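Local structure of ricin B-like lectin (Macrolepiota procera, 4IZX) at residues A96-V101 with N105-L110; S111-T116 with G130-W135. The protein binds carbohydrates, holding lactose through its galactose unit at a surface site of a single beta-trefoil domain. All coordinates share one frame; numbering follows the deposited sequence.

Contact 1 (A96-V101 with N105-L110)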
# COMPACT_ATOMS: atom_id res chain seq x y z
N ALA A 96 -11.05 -7.47 -2.86
CA ALA A 96 -10.12 -6.54 -2.30
C ALA A 96 -9.16 -7.22 -1.34
O ALA A 96 -9.37 -8.37 -0.96
CB ALA A 96 -10.87 -5.40 -1.60
N PHE A 97 -8.15 -6.49 -0.93
CA PHE A 97 -7.05 -6.97 -0.13
C PHE A 97 -6.78 -6.06 1.06
O PHE A 97 -7.07 -4.86 1.06
CB PHE A 97 -5.75 -6.98 -0.99
CG PHE A 97 -5.80 -7.94 -2.14
CD1 PHE A 97 -5.37 -9.24 -2.01
CD2 PHE A 97 -6.25 -7.54 -3.38
CE1 PHE A 97 -5.30 -10.09 -3.08
CE2 PHE A 97 -6.24 -8.40 -4.44
CZ PHE A 97 -5.75 -9.67 -4.29
N ARG A 98 -6.14 -6.66 2.06
CA ARG A 98 -5.50 -5.97 3.15
C ARG A 98 -4.02 -6.30 3.14
O ARG A 98 -3.61 -7.41 2.78
CB ARG A 98 -6.12 -6.37 4.49
CG ARG A 98 -7.56 -5.87 4.61
CD ARG A 98 -8.25 -6.44 5.82
NE ARG A 98 -9.60 -5.93 5.94
CZ ARG A 98 -9.95 -4.83 6.58
NH1 ARG A 98 -9.05 -4.15 7.25
NH2 ARG A 98 -11.21 -4.43 6.57
N ILE A 99 -3.20 -5.33 3.56
CA ILE A 99 -1.75 -5.43 3.51
C ILE A 99 -1.25 -5.20 4.93
O ILE A 99 -1.44 -4.10 5.49
CB ILE A 99 -1.17 -4.42 2.51
CG1 ILE A 99 -1.75 -4.66 1.08
CG2 ILE A 99 0.35 -4.50 2.49
CD1 ILE A 99 -1.37 -3.61 0.06
N PHE A 100 -0.73 -6.24 5.53
CA PHE A 100 -0.37 -6.30 6.96
C PHE A 100 1.14 -6.30 7.14
O PHE A 100 1.87 -6.99 6.46
CB PHE A 100 -0.89 -7.58 7.61
CG PHE A 100 -2.37 -7.62 7.85
CD1 PHE A 100 -3.24 -8.06 6.89
CD2 PHE A 100 -2.86 -7.30 9.10
CE1 PHE A 100 -4.59 -8.15 7.16
CE2 PHE A 100 -4.20 -7.35 9.36
CZ PHE A 100 -5.06 -7.81 8.42
N VAL A 101 1.60 -5.66 8.22
CA VAL A 101 2.95 -5.98 8.73
C VAL A 101 2.88 -7.44 9.21
O VAL A 101 1.97 -7.81 9.98
CB VAL A 101 3.40 -5.05 9.88
CG1 VAL A 101 4.77 -5.45 10.41
CG2 VAL A 101 3.39 -3.59 9.41
N ASN A 105 -1.49 -7.28 13.71
CA ASN A 105 -2.82 -6.86 13.32
C ASN A 105 -2.83 -5.45 12.72
O ASN A 105 -3.90 -4.85 12.59
CB ASN A 105 -3.73 -6.87 14.55
CG ASN A 105 -4.06 -8.27 15.01
OD1 ASN A 105 -4.48 -9.12 14.21
ND2 ASN A 105 -3.92 -8.50 16.30
N TYR A 106 -1.66 -4.93 12.33
CA TYR A 106 -1.58 -3.61 11.69
C TYR A 106 -1.58 -3.73 10.21
O TYR A 106 -0.77 -4.44 9.60
CB TYR A 106 -0.29 -2.90 12.14
CG TYR A 106 -0.27 -2.57 13.61
CD1 TYR A 106 -1.10 -1.58 14.12
CD2 TYR A 106 0.60 -3.21 14.44
CE1 TYR A 106 -1.13 -1.31 15.46
CE2 TYR A 106 0.62 -2.92 15.78
CZ TYR A 106 -0.27 -1.99 16.28
OH TYR A 106 -0.22 -1.70 17.62
N ASN A 107 -2.55 -3.05 9.57
CA ASN A 107 -2.68 -3.04 8.12
C ASN A 107 -2.71 -1.64 7.55
O ASN A 107 -3.02 -0.66 8.25
CB ASN A 107 -3.82 -3.94 7.61
CG ASN A 107 -5.23 -3.59 8.04
OD1 ASN A 107 -6.15 -4.41 7.77
ND2 ASN A 107 -5.48 -2.45 8.63
N LEU A 108 -2.44 -1.53 6.26
CA LEU A 108 -2.48 -0.25 5.59
C LEU A 108 -3.84 0.38 5.68
O LEU A 108 -4.86 -0.26 5.45
CB LEU A 108 -2.10 -0.41 4.09
CG LEU A 108 -0.62 -0.22 3.78
CD1 LEU A 108 0.26 -1.22 4.50
CD2 LEU A 108 -0.40 -0.33 2.29
N ASP A 109 -3.85 1.69 5.92
CA ASP A 109 -5.04 2.48 6.23
C ASP A 109 -4.81 3.85 5.56
O ASP A 109 -3.82 4.53 5.83
CB ASP A 109 -5.12 2.56 7.78
CG ASP A 109 -6.23 3.42 8.32
OD1 ASP A 109 -6.23 4.65 8.04
OD2 ASP A 109 -7.09 2.88 9.05
N LEU A 110 -5.72 4.22 4.67
CA LEU A 110 -5.69 5.56 4.09
C LEU A 110 -6.27 6.50 5.14
O LEU A 110 -7.42 6.35 5.57
CB LEU A 110 -6.49 5.62 2.79
CG LEU A 110 -6.48 6.99 2.08
CD1 LEU A 110 -5.07 7.44 1.73
CD2 LEU A 110 -7.38 6.95 0.86
O HOH W 1 -4.81 -2.92 4.47

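Contact 2 (S111-T116 with G130-W135)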
# COMPACT_ATOMS: atom_id res chain seq x y z
N SER A 111 -5.43 7.42 5.61
CA SER A 111 -5.74 8.20 6.81
C SER A 111 -6.91 9.14 6.62
O SER A 111 -7.41 9.35 5.51
CB SER A 111 -4.50 8.94 7.30
OG SER A 111 -4.11 9.98 6.47
N GLY A 112 -7.38 9.68 7.73
CA GLY A 112 -8.61 10.43 7.73
C GLY A 112 -9.82 9.62 7.31
O GLY A 112 -10.76 10.16 6.72
N TYR A 113 -9.79 8.31 7.56
CA TYR A 113 -10.89 7.41 7.19
C TYR A 113 -11.10 7.39 5.70
O TYR A 113 -12.23 7.44 5.18
CB TYR A 113 -12.19 7.70 7.94
CG TYR A 113 -11.95 8.01 9.37
CD1 TYR A 113 -11.43 7.08 10.25
CD2 TYR A 113 -12.15 9.30 9.85
CE1 TYR A 113 -11.15 7.39 11.56
CE2 TYR A 113 -11.82 9.62 11.15
CZ TYR A 113 -11.32 8.65 12.00
OH TYR A 113 -11.07 8.92 13.32
N GLY A 114 -9.99 7.32 4.96
CA GLY A 114 -10.07 7.29 3.52
C GLY A 114 -10.34 8.67 2.93
O GLY A 114 -11.03 8.79 1.94
N ASP A 115 -9.70 9.69 3.50
CA ASP A 115 -9.80 11.06 2.96
C ASP A 115 -9.33 11.01 1.51
O ASP A 115 -8.28 10.44 1.19
CB ASP A 115 -8.97 11.99 3.85
CG ASP A 115 -9.14 13.48 3.53
OD1 ASP A 115 -9.44 13.84 2.41
OD2 ASP A 115 -8.86 14.28 4.42
N THR A 116 -10.16 11.57 0.62
CA THR A 116 -9.87 11.55 -0.82
C THR A 116 -8.88 12.62 -1.25
O THR A 116 -8.44 12.62 -2.37
CB THR A 116 -11.16 11.68 -1.64
OG1 THR A 116 -11.73 12.97 -1.37
CG2 THR A 116 -12.14 10.59 -1.29
N GLY A 130 -13.38 -0.92 8.54
CA GLY A 130 -13.33 0.34 7.80
C GLY A 130 -12.81 0.13 6.38
O GLY A 130 -11.74 -0.39 6.17
N LEU A 131 -13.56 0.60 5.40
CA LEU A 131 -13.29 0.30 4.01
C LEU A 131 -12.04 0.98 3.50
O LEU A 131 -11.47 0.55 2.49
CB LEU A 131 -14.47 0.70 3.15
CG LEU A 131 -15.72 -0.08 3.45
CD1 LEU A 131 -16.81 0.48 2.59
CD2 LEU A 131 -15.52 -1.55 3.19
N HIS A 132 -11.61 2.04 4.18
CA HIS A 132 -10.36 2.71 3.87
C HIS A 132 -9.13 1.89 4.18
O HIS A 132 -8.03 2.33 3.87
CB HIS A 132 -10.34 4.05 4.59
CG HIS A 132 -10.48 3.93 6.06
ND1 HIS A 132 -11.67 3.65 6.67
CD2 HIS A 132 -9.55 4.01 7.04
CE1 HIS A 132 -11.47 3.58 7.97
NE2 HIS A 132 -10.19 3.77 8.22
N GLN A 133 -9.33 0.70 4.78
CA GLN A 133 -8.26 -0.27 4.97
C GLN A 133 -8.22 -1.37 3.93
O GLN A 133 -7.48 -2.34 4.08
CB GLN A 133 -8.37 -0.92 6.35
CG GLN A 133 -8.38 0.08 7.49
CD GLN A 133 -8.15 -0.60 8.82
OE1 GLN A 133 -8.37 -1.81 8.99
NE2 GLN A 133 -7.64 0.15 9.77
N THR A 134 -9.04 -1.25 2.87
CA THR A 134 -9.12 -2.28 1.85
C THR A 134 -8.77 -1.69 0.49
O THR A 134 -9.03 -0.50 0.22
CB THR A 134 -10.50 -2.95 1.83
OG1 THR A 134 -11.53 -2.05 1.38
CG2 THR A 134 -10.89 -3.50 3.19
N TRP A 135 -8.19 -2.53 -0.36
CA TRP A 135 -7.47 -2.06 -1.54
C TRP A 135 -7.68 -3.05 -2.66
O TRP A 135 -7.60 -4.26 -2.46
CB TRP A 135 -5.96 -1.96 -1.25
CG TRP A 135 -5.59 -1.17 -0.01
CD1 TRP A 135 -5.55 -1.65 1.25
CD2 TRP A 135 -5.28 0.20 0.06
NE1 TRP A 135 -5.23 -0.64 2.12
CE2 TRP A 135 -5.03 0.50 1.41
CE3 TRP A 135 -5.11 1.22 -0.89
CZ2 TRP A 135 -4.62 1.76 1.83
CZ3 TRP A 135 -4.74 2.48 -0.46
CH2 TRP A 135 -4.47 2.73 0.88

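Contact 1 (A96-V101 with N105-L110)
Two backbone hydrogen bonds pair Ile99 and Val101 with the neighbouring strand: Leu108 N reaches Ile99 O at 2.9 Å, and Val101 N gives to Tyr106 O at 3.0 Å. They flank a single non-hydrogen-bonded pair, Phe100 with Asn107. A water bridges the next position, accepting from Ile99 N (3.0 Å) and donating to Leu108 O (2.8 Å), where direct pairing has ended; the N-to-C directions of the two strands make an angle of 119°, well short of antiparallel.

Polar side chains meet at Asn107. Arg98, extended from CG to NE, brings NH1 to Asn107 OD1 at 3.0 Å, with the oxygen lying in the guanidinium plane and the N-H...O angle a fairly straight 157°. Thr127 also bonds OD1, while Asp90 forms a salt bridge with Arg98 NE, so both groups are fixed from several directions.

Apolar contacts fill the rest. Asn107 CB sits over the centre of the Phe100 ring, 3.8 Å from its centroid, a CH-pi contact. On the other side of the strand pair, Ile99 CG2 meets Leu108 CD1 at 3.8 Å.

Short pairing followed by sharp divergence hands the chain from the two-stranded sheet with 86-89 to the sheet containing 120-126, within the beta-trefoil fold.

Contact 2 (S111-T116 with G130-W135)
Tyr113 and His132 stand side by side with their rings almost perpendicular, at 87°. The edge of the tyrosine, through CD1, is turned toward the imidazole face in an offset edge-to-face pair whose centroids are 5.8 Å apart; the closest ring atoms, Tyr113 CD1 and His132 NE2, are separated by 4.1 Å. The offset arises because the middle of that imidazole face is already occupied: Tyr113 CA lies above it, 3.6 Å from the centroid, as a CH-pi contact. The tyrosine backbone thus takes the centre and its ring is left to the side. Gln133 CG lies over the opposite face, nearer the rim, so the imidazole is sandwiched between a backbone CA and a side-chain methylene, which limits its rotation.

The first torsion of His132 explains this placement. With CG set between the backbone N and the carbonyl carbon (chi1 58°), the ring turns its face to the backbone of Tyr113, while His132 CB comes within 3.3 Å of Gly114 N. Gly114 has no CB to collide with His132 CB, so the histidine can come this close to the backbone.

Each partner is shaped by its own turn. Gly112, Tyr113 and Gly114 all have positive phi and form a left-handed helical turn, in which Asp115 N bonds Ser111 O at 3.1 Å. Opposite, Leu131 O receives both Thr134 OG1 (2.8 Å) and Thr134 N (3.0 Å), closing the 3-10 turn 131-133. The turn ends on Gln133, the first residue of Gln133-Thr134-Trp135, the Gln-x-Trp signature of ricin B-type beta-trefoil lectins.

In the fold
Strand 106-110 runs straight into the turn at 111-114, so contact 1 passes directly into contact 2, their centres about 10 Å apart. Gln133 and Trp135 of the Gln-x-Trp signature tie them together: Gln133 NE2 lies 2.9 Å from Asp109 OD2, Gln133 OE1 accepts hydrogen bonds from Arg98 NH1 and Asn107 ND2, and Phe97 N is 2.8 Å from Trp135 O, both distances consistent with hydrogen bonds. Neither contact forms the galactose site; the Leu108 side chain is about 11 Å from that of Asp22. Yet Asp109-Leu110-Ser111-Gly112 repeats the sequence Asp22-Leu23-Ser24-Gly25 of that site, consistent with the internal repetition of a trefoil. Phe97 instead lines the benzamidine pocket.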